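Local coordinates for beta-lactamase-related domain-containing protein (Bacteroides dorei DSM 17855, PDB 5TGF) that is of unknown function but probably works as a serine hydrolase of the beta-lactamase type and can bind calcium, at residues H106-P112 / F145-A151; R101-T107 / Q241-A245; L114-D120 / E131-L135; K61-A65 / Y265-E269. All coordinates share one frame; numbering follows the deposited sequence.

Contact 1 (H106-P112 / F145-A151); sequences HTSGVRP and FEYGGLA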
loop_
_atom_site.group_PDB
_atom_site.type_symbol
_atom_site.label_atom_id
_atom_site.label_comp_id
_atom_site.label_asym_id
_atom_site.label_seq_id
_atom_site.Cartn_x
_atom_site.Cartn_y
_atom_site.Cartn_z
ATOM N N HIS A 106 -4.494 -10.282 1.498
ATOM C CA HIS A 106 -4.706 -10.636 2.879
ATOM C C HIS A 106 -5.699 -11.789 3.063
ATOM O O HIS A 106 -6.447 -11.807 4.050
ATOM C CB HIS A 106 -5.125 -9.418 3.676
ATOM C CG HIS A 106 -4.141 -8.302 3.564
ATOM N ND1 HIS A 106 -2.838 -8.437 3.996
ATOM C CD2 HIS A 106 -4.225 -7.085 2.977
ATOM C CE1 HIS A 106 -2.169 -7.336 3.704
ATOM N NE2 HIS A 106 -3.002 -6.490 3.128
ATOM N N THR A 107 -5.816 -12.638 2.036
ATOM C CA THR A 107 -6.768 -13.749 2.078
ATOM C C THR A 107 -6.039 -15.108 2.012
ATOM O O THR A 107 -6.678 -16.125 1.813
ATOM C CB THR A 107 -7.845 -13.675 0.994
ATOM O OG1 THR A 107 -7.243 -13.620 -0.310
ATOM C CG2 THR A 107 -8.714 -12.461 1.190
ATOM N N SER A 108 -4.740 -15.125 2.298
ATOM C CA SER A 108 -3.940 -16.347 2.182
ATOM C C SER A 108 -4.084 -17.315 3.362
ATOM O O SER A 108 -3.845 -18.523 3.196
ATOM C CB SER A 108 -2.472 -16.008 2.004
ATOM O OG SER A 108 -1.900 -15.456 3.180
ATOM N N GLY A 109 -4.387 -16.771 4.544
ATOM C CA GLY A 109 -4.312 -17.501 5.808
ATOM C C GLY A 109 -2.938 -17.685 6.398
ATOM O O GLY A 109 -2.786 -18.404 7.396
ATOM N N VAL A 110 -1.923 -17.048 5.810
ATOM C CA VAL A 110 -0.601 -17.021 6.416
ATOM C C VAL A 110 -0.655 -16.159 7.694
ATOM O O VAL A 110 -1.380 -15.169 7.766
ATOM C CB VAL A 110 0.449 -16.504 5.429
ATOM C CG1 VAL A 110 1.812 -16.326 6.099
ATOM C CG2 VAL A 110 0.548 -17.451 4.247
ATOM N N ARG A 111 0.081 -16.568 8.720
ATOM C CA ARG A 111 0.074 -15.813 9.979
ATOM C C ARG A 111 0.441 -14.327 9.672
ATOM O O ARG A 111 1.339 -14.102 8.863
ATOM C CB ARG A 111 1.109 -16.430 10.909
ATOM C CG ARG A 111 0.977 -16.016 12.347
ATOM C CD ARG A 111 2.190 -16.470 13.141
ATOM N NE ARG A 111 2.189 -15.784 14.419
ATOM C CZ ARG A 111 1.690 -16.284 15.538
ATOM N NH1 ARG A 111 1.251 -17.528 15.560
ATOM N NH2 ARG A 111 1.663 -15.546 16.643
ATOM N N PRO A 112 -0.226 -13.346 10.304
ATOM C CA PRO A 112 0.107 -11.948 10.019
ATOM C C PRO A 112 1.561 -11.520 10.252
ATOM O O PRO A 112 2.126 -10.821 9.409
ATOM C CB PRO A 112 -0.819 -11.166 10.951
ATOM C CG PRO A 112 -2.027 -12.062 11.108
ATOM C CD PRO A 112 -1.417 -13.444 11.164
ATOM N N PHE A 145 -10.598 -12.803 5.353
ATOM C CA PHE A 145 -9.697 -11.623 5.293
ATOM C C PHE A 145 -9.013 -11.387 6.641
ATOM O O PHE A 145 -9.662 -11.323 7.705
ATOM C CB PHE A 145 -10.474 -10.374 4.904
ATOM C CG PHE A 145 -9.605 -9.133 4.744
ATOM C CD1 PHE A 145 -9.034 -8.816 3.513
ATOM C CD2 PHE A 145 -9.423 -8.257 5.807
ATOM C CE1 PHE A 145 -8.271 -7.661 3.362
ATOM C CE2 PHE A 145 -8.649 -7.090 5.669
ATOM C CZ PHE A 145 -8.092 -6.790 4.421
ATOM N N GLU A 146 -7.685 -11.378 6.623
ATOM C CA GLU A 146 -6.925 -10.981 7.787
ATOM C C GLU A 146 -5.638 -10.295 7.375
ATOM O O GLU A 146 -4.736 -10.899 6.816
ATOM C CB GLU A 146 -6.628 -12.166 8.710
ATOM C CG GLU A 146 -5.920 -11.712 10.004
ATOM C CD GLU A 146 -5.610 -12.856 10.974
ATOM O OE1 GLU A 146 -5.163 -13.921 10.525
ATOM O OE2 GLU A 146 -5.731 -12.634 12.201
ATOM N N TYR A 147 -5.553 -9.024 7.731
ATOM C CA TYR A 147 -4.415 -8.161 7.361
ATOM C C TYR A 147 -3.132 -8.587 8.037
ATOM O O TYR A 147 -3.107 -9.000 9.208
ATOM C CB TYR A 147 -4.742 -6.732 7.725
ATOM C CG TYR A 147 -3.835 -5.649 7.189
ATOM C CD1 TYR A 147 -2.741 -5.200 7.939
ATOM C CD2 TYR A 147 -4.155 -4.976 6.020
ATOM C CE1 TYR A 147 -1.930 -4.167 7.473
ATOM C CE2 TYR A 147 -3.361 -3.935 5.540
ATOM C CZ TYR A 147 -2.281 -3.504 6.305
ATOM O OH TYR A 147 -1.495 -2.454 5.881
ATOM N N GLY A 148 -2.051 -8.537 7.274
ATOM C CA GLY A 148 -0.740 -8.850 7.828
ATOM C C GLY A 148 0.375 -8.552 6.879
ATOM O O GLY A 148 0.151 -7.891 5.868
ATOM N N GLY A 149 1.572 -8.991 7.248
ATOM C CA GLY A 149 2.808 -8.687 6.525
ATOM C C GLY A 149 3.602 -9.888 6.010
ATOM O O GLY A 149 4.317 -9.776 5.030
ATOM N N LEU A 150 3.460 -11.053 6.620
ATOM C CA LEU A 150 4.265 -12.199 6.184
ATOM C C LEU A 150 3.939 -12.697 4.786
ATOM O O LEU A 150 4.847 -13.104 4.067
ATOM C CB LEU A 150 4.187 -13.359 7.193
ATOM C CG LEU A 150 4.636 -13.052 8.632
ATOM C CD1 LEU A 150 4.572 -14.320 9.475
ATOM C CD2 LEU A 150 6.051 -12.511 8.616
ATOM N N ALA A 151 2.662 -12.753 4.419
ATOM C CA ALA A 151 2.289 -13.284 3.122
ATOM C C ALA A 151 2.912 -12.525 1.981
ATOM O O ALA A 151 3.322 -13.126 0.985
ATOM C CB ALA A 151 0.776 -13.330 2.958
HETATM O O HOH W 1 -4.462 -13.872 5.410
HETATM O O HOH W 2 -2.196 -11.933 7.128
HETATM O O HOH W 3 -3.924 -14.513 8.098
HETATM O O HOH W 4 0.622 -12.553 6.533
#

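Contact 2 (R101-T107 / Q241-A245); sequences RQLLSHT and QVRNA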
loop_
_atom_site.group_PDB
_atom_site.type_symbol
_atom_site.label_atom_id
_atom_site.label_comp_id
_atom_site.label_asym_id
_atom_site.label_seq_id
_atom_site.Cartn_x
_atom_site.Cartn_y
_atom_site.Cartn_z
ATOM N N ARG A 101 -2.235 -13.898 -5.915
ATOM C CA ARG A 101 -3.259 -12.881 -5.658
ATOM C C ARG A 101 -3.824 -12.989 -4.232
ATOM O O ARG A 101 -4.280 -11.978 -3.671
ATOM C CB ARG A 101 -4.382 -12.977 -6.687
ATOM C CG ARG A 101 -5.171 -14.274 -6.677
ATOM C CD ARG A 101 -6.375 -14.146 -7.612
ATOM N NE ARG A 101 -7.100 -15.388 -7.765
ATOM C CZ ARG A 101 -7.972 -15.892 -6.899
ATOM N NH1 ARG A 101 -8.303 -15.259 -5.782
ATOM N NH2 ARG A 101 -8.527 -17.057 -7.179
ATOM N N GLN A 102 -3.778 -14.186 -3.636
ATOM C CA GLN A 102 -4.278 -14.369 -2.261
ATOM C C GLN A 102 -3.294 -13.809 -1.245
ATOM O O GLN A 102 -3.705 -13.243 -0.215
ATOM C CB GLN A 102 -4.557 -15.835 -1.931
ATOM C CG GLN A 102 -5.783 -16.342 -2.693
ATOM C CD GLN A 102 -6.016 -17.850 -2.607
ATOM O OE1 GLN A 102 -5.094 -18.643 -2.458
ATOM N NE2 GLN A 102 -7.263 -18.238 -2.787
ATOM N N LEU A 103 -2.017 -13.989 -1.519
ATOM C CA LEU A 103 -0.973 -13.396 -0.688
ATOM C C LEU A 103 -1.153 -11.878 -0.598
ATOM O O LEU A 103 -1.095 -11.310 0.476
ATOM C CB LEU A 103 0.442 -13.748 -1.227
ATOM C CG LEU A 103 0.843 -15.234 -1.205
ATOM C CD1 LEU A 103 2.095 -15.502 -2.041
ATOM C CD2 LEU A 103 1.025 -15.758 0.210
ATOM N N LEU A 104 -1.412 -11.241 -1.730
ATOM C CA LEU A 104 -1.418 -9.785 -1.798
ATOM C C LEU A 104 -2.762 -9.158 -1.410
ATOM O O LEU A 104 -2.923 -7.952 -1.545
ATOM C CB LEU A 104 -1.031 -9.341 -3.205
ATOM C CG LEU A 104 0.405 -9.583 -3.628
ATOM C CD1 LEU A 104 0.572 -9.482 -5.132
ATOM C CD2 LEU A 104 1.342 -8.611 -2.945
ATOM N N SER A 105 -3.759 -9.987 -1.085
ATOM C CA SER A 105 -5.089 -9.499 -0.744
ATOM C C SER A 105 -5.471 -9.835 0.693
ATOM O O SER A 105 -6.612 -9.629 1.082
ATOM C CB SER A 105 -6.126 -10.075 -1.698
ATOM O OG SER A 105 -6.190 -11.499 -1.587
ATOM N N HIS A 106 -4.494 -10.282 1.498
ATOM C CA HIS A 106 -4.706 -10.636 2.879
ATOM C C HIS A 106 -5.699 -11.789 3.063
ATOM O O HIS A 106 -6.447 -11.807 4.050
ATOM C CB HIS A 106 -5.125 -9.418 3.676
ATOM C CG HIS A 106 -4.141 -8.302 3.564
ATOM N ND1 HIS A 106 -2.838 -8.437 3.996
ATOM C CD2 HIS A 106 -4.225 -7.085 2.977
ATOM C CE1 HIS A 106 -2.169 -7.336 3.704
ATOM N NE2 HIS A 106 -3.002 -6.490 3.128
ATOM N N THR A 107 -5.816 -12.638 2.036
ATOM C CA THR A 107 -6.768 -13.749 2.078
ATOM C C THR A 107 -6.039 -15.108 2.012
ATOM O O THR A 107 -6.678 -16.125 1.813
ATOM C CB THR A 107 -7.845 -13.675 0.994
ATOM O OG1 THR A 107 -7.243 -13.620 -0.310
ATOM C CG2 THR A 107 -8.714 -12.461 1.190
ATOM N N GLN A 241 -10.231 -8.491 -4.866
ATOM C CA GLN A 241 -9.439 -9.686 -4.624
ATOM C C GLN A 241 -9.812 -10.396 -3.324
ATOM O O GLN A 241 -9.198 -11.393 -2.945
ATOM C CB GLN A 241 -7.937 -9.349 -4.679
ATOM C CG GLN A 241 -7.481 -8.709 -5.973
ATOM C CD GLN A 241 -7.577 -9.649 -7.175
ATOM O OE1 GLN A 241 -7.814 -10.832 -7.013
ATOM N NE2 GLN A 241 -7.364 -9.121 -8.384
ATOM N N VAL A 242 -10.809 -9.882 -2.622
ATOM C CA VAL A 242 -11.281 -10.510 -1.388
ATOM C C VAL A 242 -12.259 -11.627 -1.765
ATOM O O VAL A 242 -12.196 -12.723 -1.232
ATOM C CB VAL A 242 -11.950 -9.471 -0.462
ATOM C CG1 VAL A 242 -12.531 -10.157 0.753
ATOM C CG2 VAL A 242 -10.918 -8.433 -0.010
ATOM N N ARG A 243 -13.142 -11.325 -2.705
ATOM C CA ARG A 243 -14.086 -12.284 -3.270
ATOM C C ARG A 243 -15.043 -12.882 -2.250
ATOM O O ARG A 243 -15.819 -12.137 -1.672
ATOM C CB ARG A 243 -13.320 -13.264 -4.111
ATOM C CG ARG A 243 -12.597 -12.455 -5.168
ATOM C CD ARG A 243 -12.032 -13.305 -6.224
ATOM N NE ARG A 243 -11.011 -12.630 -7.014
ATOM C CZ ARG A 243 -10.387 -13.271 -7.991
ATOM N NH1 ARG A 243 -10.787 -14.498 -8.294
ATOM N NH2 ARG A 243 -9.419 -12.711 -8.677
ATOM N N ASN A 244 -15.005 -14.185 -2.006
ATOM C CA ASN A 244 -15.954 -14.786 -1.054
ATOM C C ASN A 244 -15.381 -14.927 0.341
ATOM O O ASN A 244 -16.008 -15.527 1.212
ATOM C CB ASN A 244 -16.415 -16.160 -1.539
ATOM C CG ASN A 244 -17.140 -16.088 -2.855
ATOM O OD1 ASN A 244 -18.099 -15.334 -3.012
ATOM N ND2 ASN A 244 -16.676 -16.862 -3.824
ATOM N N ALA A 245 -14.170 -14.414 0.570
ATOM C CA ALA A 245 -13.586 -14.508 1.887
ATOM C C ALA A 245 -14.465 -13.757 2.896
ATOM O O ALA A 245 -15.002 -12.688 2.580
ATOM C CB ALA A 245 -12.158 -13.947 1.875
HETATM O O HOH W 5 -7.595 -12.674 -4.817
HETATM O O HOH W 6 -9.783 -14.401 -1.742
#

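Contact 3 (L114-D120 / E131-L135); sequences LPAPRVD and EILSL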
loop_
_atom_site.group_PDB
_atom_site.type_symbol
_atom_site.label_atom_id
_atom_site.label_comp_id
_atom_site.label_asym_id
_atom_site.label_seq_id
_atom_site.Cartn_x
_atom_site.Cartn_y
_atom_site.Cartn_z
ATOM N N LEU A 114 5.472 -12.598 12.629
ATOM C CA LEU A 114 6.174 -13.697 13.340
ATOM C C LEU A 114 5.663 -13.763 14.815
ATOM O O LEU A 114 5.274 -12.746 15.355
ATOM C CB LEU A 114 7.687 -13.502 13.302
ATOM C CG LEU A 114 8.382 -13.561 11.934
ATOM C CD1 LEU A 114 9.880 -13.421 12.175
ATOM C CD2 LEU A 114 8.095 -14.818 11.149
ATOM N N PRO A 115 5.677 -14.958 15.445
ATOM C CA PRO A 115 5.322 -15.068 16.858
ATOM C C PRO A 115 6.294 -14.314 17.786
ATOM O O PRO A 115 7.527 -14.315 17.595
ATOM C CB PRO A 115 5.390 -16.555 17.143
ATOM C CG PRO A 115 5.660 -17.249 15.865
ATOM C CD PRO A 115 6.217 -16.220 14.924
ATOM N N ALA A 116 5.720 -13.640 18.750
ATOM C CA ALA A 116 6.492 -12.839 19.685
ATOM C C ALA A 116 7.483 -13.734 20.463
ATOM O O ALA A 116 7.216 -14.913 20.691
ATOM C CB ALA A 116 5.544 -12.098 20.625
ATOM N N PRO A 117 8.697 -13.229 20.729
ATOM C CA PRO A 117 9.118 -11.852 20.552
ATOM C C PRO A 117 9.844 -11.596 19.226
ATOM O O PRO A 117 10.427 -10.514 19.059
ATOM C CB PRO A 117 10.093 -11.650 21.718
ATOM C CG PRO A 117 10.732 -12.984 21.895
ATOM C CD PRO A 117 9.669 -14.000 21.537
ATOM N N ARG A 118 9.805 -12.555 18.310
ATOM C CA ARG A 118 10.499 -12.455 17.019
ATOM C C ARG A 118 9.830 -11.349 16.160
ATOM O O ARG A 118 8.613 -11.112 16.263
ATOM C CB ARG A 118 10.473 -13.788 16.267
ATOM C CG ARG A 118 11.593 -14.793 16.607
ATOM C CD ARG A 118 12.944 -14.515 15.874
ATOM N NE ARG A 118 12.881 -14.370 14.398
ATOM C CZ ARG A 118 13.396 -13.351 13.674
ATOM N NH1 ARG A 118 14.047 -12.343 14.242
ATOM N NH2 ARG A 118 13.267 -13.326 12.347
ATOM N N VAL A 119 10.626 -10.657 15.357
ATOM C CA VAL A 119 10.104 -9.684 14.391
ATOM C C VAL A 119 10.803 -9.894 13.038
ATOM O O VAL A 119 12.027 -10.009 12.991
ATOM C CB VAL A 119 10.405 -8.249 14.819
ATOM C CG1 VAL A 119 9.745 -7.267 13.847
ATOM C CG2 VAL A 119 9.920 -7.997 16.242
ATOM N N ASP A 120 10.047 -10.011 11.959
ATOM C CA ASP A 120 10.655 -10.138 10.607
ATOM C C ASP A 120 11.205 -8.786 10.172
ATOM O O ASP A 120 10.418 -7.910 9.814
ATOM C CB ASP A 120 9.618 -10.606 9.565
ATOM C CG ASP A 120 10.192 -10.689 8.134
ATOM O OD1 ASP A 120 11.204 -10.000 7.847
ATOM O OD2 ASP A 120 9.624 -11.434 7.274
ATOM N N GLU A 131 11.881 -18.873 7.223
ATOM C CA GLU A 131 11.251 -18.797 8.548
ATOM C C GLU A 131 9.719 -18.862 8.465
ATOM O O GLU A 131 9.076 -19.555 9.264
ATOM C CB GLU A 131 11.675 -17.564 9.303
ATOM C CG GLU A 131 11.011 -17.487 10.679
ATOM C CD GLU A 131 11.782 -16.677 11.692
ATOM O OE1 GLU A 131 12.730 -15.954 11.281
ATOM O OE2 GLU A 131 11.426 -16.741 12.896
ATOM N N ILE A 132 9.130 -18.199 7.469
ATOM C CA ILE A 132 7.678 -18.223 7.329
ATOM C C ILE A 132 7.178 -19.649 6.998
ATOM O O ILE A 132 6.096 -20.051 7.431
ATOM C CB ILE A 132 7.204 -17.196 6.287
ATOM C CG1 ILE A 132 7.552 -15.783 6.763
ATOM C CG2 ILE A 132 5.699 -17.362 5.991
ATOM C CD1 ILE A 132 7.624 -14.791 5.618
ATOM N N LEU A 133 7.989 -20.410 6.278
ATOM C CA LEU A 133 7.613 -21.767 5.856
ATOM C C LEU A 133 7.310 -22.661 7.065
ATOM O O LEU A 133 6.444 -23.501 6.986
ATOM C CB LEU A 133 8.710 -22.388 4.984
ATOM C CG LEU A 133 8.567 -23.876 4.606
ATOM C CD1 LEU A 133 7.286 -24.130 3.836
ATOM C CD2 LEU A 133 9.766 -24.328 3.811
ATOM N N SER A 134 7.988 -22.434 8.187
ATOM C CA SER A 134 7.812 -23.240 9.405
ATOM C C SER A 134 6.493 -22.994 10.146
ATOM O O SER A 134 6.130 -23.778 10.991
ATOM C CB SER A 134 8.993 -23.002 10.369
ATOM O OG SER A 134 8.902 -21.703 10.963
ATOM N N LEU A 135 5.766 -21.927 9.822
ATOM C CA LEU A 135 4.609 -21.500 10.609
ATOM C C LEU A 135 3.316 -22.128 10.092
ATOM O O LEU A 135 3.031 -22.124 8.902
ATOM C CB LEU A 135 4.457 -19.964 10.587
ATOM C CG LEU A 135 5.626 -19.144 11.160
ATOM C CD1 LEU A 135 5.414 -17.655 10.886
ATOM C CD2 LEU A 135 5.864 -19.424 12.645
#

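Contact 4 (K61-A65 / Y265-E269); sequences KWVAA and YGLGE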
loop_
_atom_site.group_PDB
_atom_site.type_symbol
_atom_site.label_atom_id
_atom_site.label_comp_id
_atom_site.label_asym_id
_atom_site.label_seq_id
_atom_site.Cartn_x
_atom_site.Cartn_y
_atom_site.Cartn_z
ATOM N N LYS A 61 2.694 -0.943 0.555
ATOM C CA LYS A 61 2.047 -2.144 0.007
ATOM C C LYS A 61 1.619 -1.908 -1.441
ATOM O O LYS A 61 1.751 -2.794 -2.272
ATOM C CB LYS A 61 0.863 -2.607 0.862
ATOM C CG LYS A 61 1.255 -3.308 2.149
ATOM C CD LYS A 61 0.035 -3.842 2.912
ATOM C CE LYS A 61 0.410 -4.661 4.139
ATOM N NZ LYS A 61 0.979 -3.886 5.269
ATOM N N TRP A 62 1.126 -0.709 -1.716
ATOM C CA TRP A 62 0.681 -0.329 -3.064
ATOM C C TRP A 62 1.850 -0.390 -4.033
ATOM O O TRP A 62 1.742 -0.932 -5.116
ATOM C CB TRP A 62 0.073 1.069 -3.036
ATOM C CG TRP A 62 -0.869 1.399 -4.183
ATOM C CD1 TRP A 62 -1.062 0.702 -5.379
ATOM C CD2 TRP A 62 -1.771 2.496 -4.215
ATOM N NE1 TRP A 62 -2.055 1.306 -6.119
ATOM C CE2 TRP A 62 -2.486 2.421 -5.444
ATOM C CE3 TRP A 62 -2.042 3.530 -3.326
ATOM C CZ2 TRP A 62 -3.460 3.352 -5.794
ATOM C CZ3 TRP A 62 -3.038 4.424 -3.643
ATOM C CH2 TRP A 62 -3.751 4.322 -4.877
ATOM N N VAL A 63 2.953 0.221 -3.640
ATOM C CA VAL A 63 4.193 0.222 -4.446
ATOM C C VAL A 63 4.748 -1.192 -4.609
ATOM O O VAL A 63 5.166 -1.580 -5.692
ATOM C CB VAL A 63 5.256 1.165 -3.850
ATOM C CG1 VAL A 63 6.525 1.150 -4.717
ATOM C CG2 VAL A 63 4.689 2.572 -3.694
ATOM N N ALA A 64 4.721 -1.994 -3.555
ATOM C CA ALA A 64 5.252 -3.364 -3.661
ATOM C C ALA A 64 4.421 -4.248 -4.586
ATOM O O ALA A 64 4.962 -5.023 -5.395
ATOM C CB ALA A 64 5.357 -3.980 -2.277
ATOM N N ALA A 65 3.099 -4.105 -4.526
ATOM C CA ALA A 65 2.223 -4.783 -5.476
ATOM C C ALA A 65 2.536 -4.353 -6.931
ATOM O O ALA A 65 2.494 -5.188 -7.853
ATOM C CB ALA A 65 0.768 -4.491 -5.149
ATOM N N TYR A 265 -10.528 -4.933 -0.609
ATOM C CA TYR A 265 -9.086 -4.932 -0.921
ATOM C C TYR A 265 -8.833 -5.490 -2.301
ATOM O O TYR A 265 -9.501 -6.435 -2.731
ATOM C CB TYR A 265 -8.308 -5.734 0.149
ATOM C CG TYR A 265 -6.915 -5.250 0.450
ATOM C CD1 TYR A 265 -6.686 -4.219 1.350
ATOM C CD2 TYR A 265 -5.801 -5.823 -0.187
ATOM C CE1 TYR A 265 -5.405 -3.791 1.647
ATOM C CE2 TYR A 265 -4.514 -5.382 0.096
ATOM C CZ TYR A 265 -4.321 -4.368 1.010
ATOM O OH TYR A 265 -3.023 -3.959 1.325
ATOM N N GLY A 266 -7.829 -4.925 -2.961
ATOM C CA GLY A 266 -7.309 -5.405 -4.218
ATOM C C GLY A 266 -5.987 -6.105 -4.016
ATOM O O GLY A 266 -5.904 -7.038 -3.190
ATOM N N LEU A 267 -4.977 -5.735 -4.807
ATOM C CA LEU A 267 -3.599 -6.197 -4.602
ATOM C C LEU A 267 -2.777 -5.110 -3.939
ATOM O O LEU A 267 -2.524 -4.038 -4.519
ATOM C CB LEU A 267 -2.947 -6.593 -5.926
ATOM C CG LEU A 267 -3.739 -7.609 -6.758
ATOM C CD1 LEU A 267 -3.055 -7.830 -8.107
ATOM C CD2 LEU A 267 -3.855 -8.943 -6.049
ATOM N N GLY A 268 -2.503 -5.288 -2.657
ATOM C CA GLY A 268 -1.763 -4.280 -1.875
ATOM C C GLY A 268 -2.396 -2.897 -1.734
ATOM O O GLY A 268 -1.690 -1.936 -1.565
ATOM N N GLU A 269 -3.719 -2.806 -1.824
ATOM C CA GLU A 269 -4.416 -1.544 -1.780
ATOM C C GLU A 269 -5.869 -1.760 -1.345
ATOM O O GLU A 269 -6.504 -2.799 -1.698
ATOM C CB GLU A 269 -4.369 -0.863 -3.148
ATOM C CG GLU A 269 -5.013 -1.661 -4.290
ATOM C CD GLU A 269 -4.333 -1.395 -5.647
ATOM O OE1 GLU A 269 -4.886 -0.636 -6.484
ATOM O OE2 GLU A 269 -3.176 -1.886 -5.853
HETATM O O HOH W 7 -3.451 0.246 -8.613
#

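Contact 1 (H106-P112 / F145-A151)
His106 and Tyr147 run side by side, their side chains pointing the same way, where a loop approaches the start of helix 150-163. His106 CB makes an off-centre CH-pi contact with the Phe145 ring, 4.1 Å from its centroid. With CG anti to the carbonyl carbon (chi1 -56°), the imidazole then passes along Tyr147: CG stands 3.8 Å from Tyr147 CA. CE1 meets Gly148 O near the ring plane, 3.2 Å away. At the tip, NE2 comes within 3.5 Å of Tyr147 CD2, the two rings being turned 32° apart, and probably shares a hydrogen bond with Tyr265 OH.

Backbone bonds fix both ends. Glu146 N gives His106 O a nearly straight bond of 2.9 Å, whereas Pro112 O receives both Gly149 N, in its carbonyl plane, and Leu150 N, from above it. Glycine suits position 148 because a CB there would point toward Pro112 and run into its CA, only 3.9 Å from Gly148 CA. Between these ends waters fill in, one linking Arg111 O to Ala151 N.

Tyr147 OH bonds to Ser58 and Lys61, as in serine beta-lactamase-like enzymes; the histidine face and the bonded backbone therefore probably help to hold the tyrosine ring, and with it the hydroxyl, in place.

Contact 2 (R101-T107 / Q241-A245)
The guanidinium groups of Arg101 and Arg243 lie flat on one another, centres 3.7 Å apart and planes turned by only 12°. Their chains cross at about a right angle, and each group sits over the middle of the other. Beside this stack short side chains pack near the two backbones: Ser105 CB rests 3.6 Å from Gln241 CB, and Thr107 CG2 reaches Ala245 CB at 3.8 Å. Small side chains suit these places, since they bring the loop between helices 231-238 and 252-257 against the C-terminal end of helix 100-103 in this beta-lactamase-like fold.

One water ties the first shell together, accepting from Arg101 NH1 (2.8 Å) and donating to both Gln241 O and Gln241 OE1. The same amide oxygen takes a bond from Arg243 NH2, 3.0 Å from Gln241 OE1 and tilted from the guanidinium plane. A bend at chi2 of Gln241 (-67°) brings the amide back to that spot, while its NE2 is held by Thr236 O. A second water joins Thr107 OG1 to Val242 O.

Further out, Ser105 OG donates to Arg101 O (2.9 Å), a type II' turn from Val242 to Ala245 presents Arg243, and Asp80 forms a salt bridge with Arg101 NE. Two cations stack face to face here; the Asp80 carboxylate, the glutamine oxygen and the water probably offset their repulsion, leaving dispersion between the flat faces to favour the pairing.

Contact 3 (L114-D120 / E131-L135)
Charge comes first: Arg118 grips Glu131 side-on, with NE and NH2 each meeting a different carboxylate oxygen. NE points at Glu131 OE2 over 3.2 Å in an almost straight bond (177°); OE2 lies in the guanidinium plane and accepts on its syn lone pair. NH2 is nearer to Glu131 OE1, at 2.9 Å, but more bent (149°) and out of the carboxylate plane. The arginine chain folds at chi2 and chi3 to bring this edge round, whereas the glutamate reaches out extended from helix 125-133. Tyr122 OH gives OE1 a further hydrogen bond.

Apolar contacts lie alongside. Leu114 CD2 packs 3.9 Å from Leu135 CD1, the two side chains crossing at about a right angle, and Pro115 CG sits 3.9 Å from Leu135 CD2. Leucine suits position 114 because its two methyls reach different partners, CD2 Leu135 and CD1 the carboxylate, 3.7 Å from Glu131 OE2.

Backbone bonds shape each side. Arg118 N donates to Pro115 O (3.0 Å), closing a type VI beta turn; proline suits the cis peptide before position 117. Near the end of the helix, Ser134 OG donates to Glu131 O at 2.7 Å.

Two bonds rather than one restrain rotation of the carboxylate against the guanidinium. Because Arg118 is exposed, solvent probably weakens the attraction, and the leucines and proline supply the apolar part of this join between loop and helix.

Contact 4 (K61-A65 / Y265-E269)
Gly268 lies against the first turn of helix 60-74, its CA 4.8 Å from Lys61 CA. Ser58 and Lys61, at the start of this helix, fit the SxxK pattern of the serine beta-lactamase and penicillin-binding-protein fold, and the loop 265-269, between helix 252-257 and strand 270-274, packs against it. Gly268 takes a positive phi (61°), readily adopted by glycine, and its bare CA is what lets Lys61 O and Ala65 CB come so close. Its carbonyl O approaches Trp62 N to 3.1 Å, but the angle is too poor for a hydrogen bond. Gly266 N donates to Glu269 O (2.8 Å), a bond that draws the two ends of 266-269 together.

The side chains follow this shape. Ala65, small enough for the helix to sit against the loop, puts CB 3.4 Å from Leu267 O. Lys61 runs across the end of Tyr265, with CD 3.4 Å from Tyr265 OH, and its chain bends at chi4 to carry NZ onward to Ser58, Tyr147 and Gly200 O, a set of partners consistent with the SxxK lysine of serine beta-lactamase relatives. The face of the Trp62 five-membered ring takes Glu269 CB, 4.2 Å from the ring centroid and almost on its normal (4°), a CH-pi contact. An indole fits well here, offering a broad face for this methylene and one N-H at its edge, while Phe213 meets the same ring edge-to-face. That N-H is satisfied by a water: Trp62 NE1 donates to it over 3.0 Å, and the water in turn donates to Glu269 OE1 at 2.7 Å.

How the contacts relate
From the N terminus, the chain first leaves 61-65, which opens the longest loop, closed only when 265-269 returns in contact 4. Contact 2 begins at 101-107 and ends at 241-245, lying wholly inside it. Contact 1 starts in the shared residues His106 and Thr107 and closes at 145-151; contact 3, from 114-120 to 131-135, is the innermost. The four loops are therefore nested and none cross. Contacts 2 and 4 join through probable backbone bonds, Leu104 to Gly268 and Gln241 to Tyr265, and contact 1 reaches contact 4 by way of Tyr147 and Lys61. Contact 3 packs on contact 1 through Leu150, linking helix 125-133 to helix 150-163, but touches neither contact 2 nor 4.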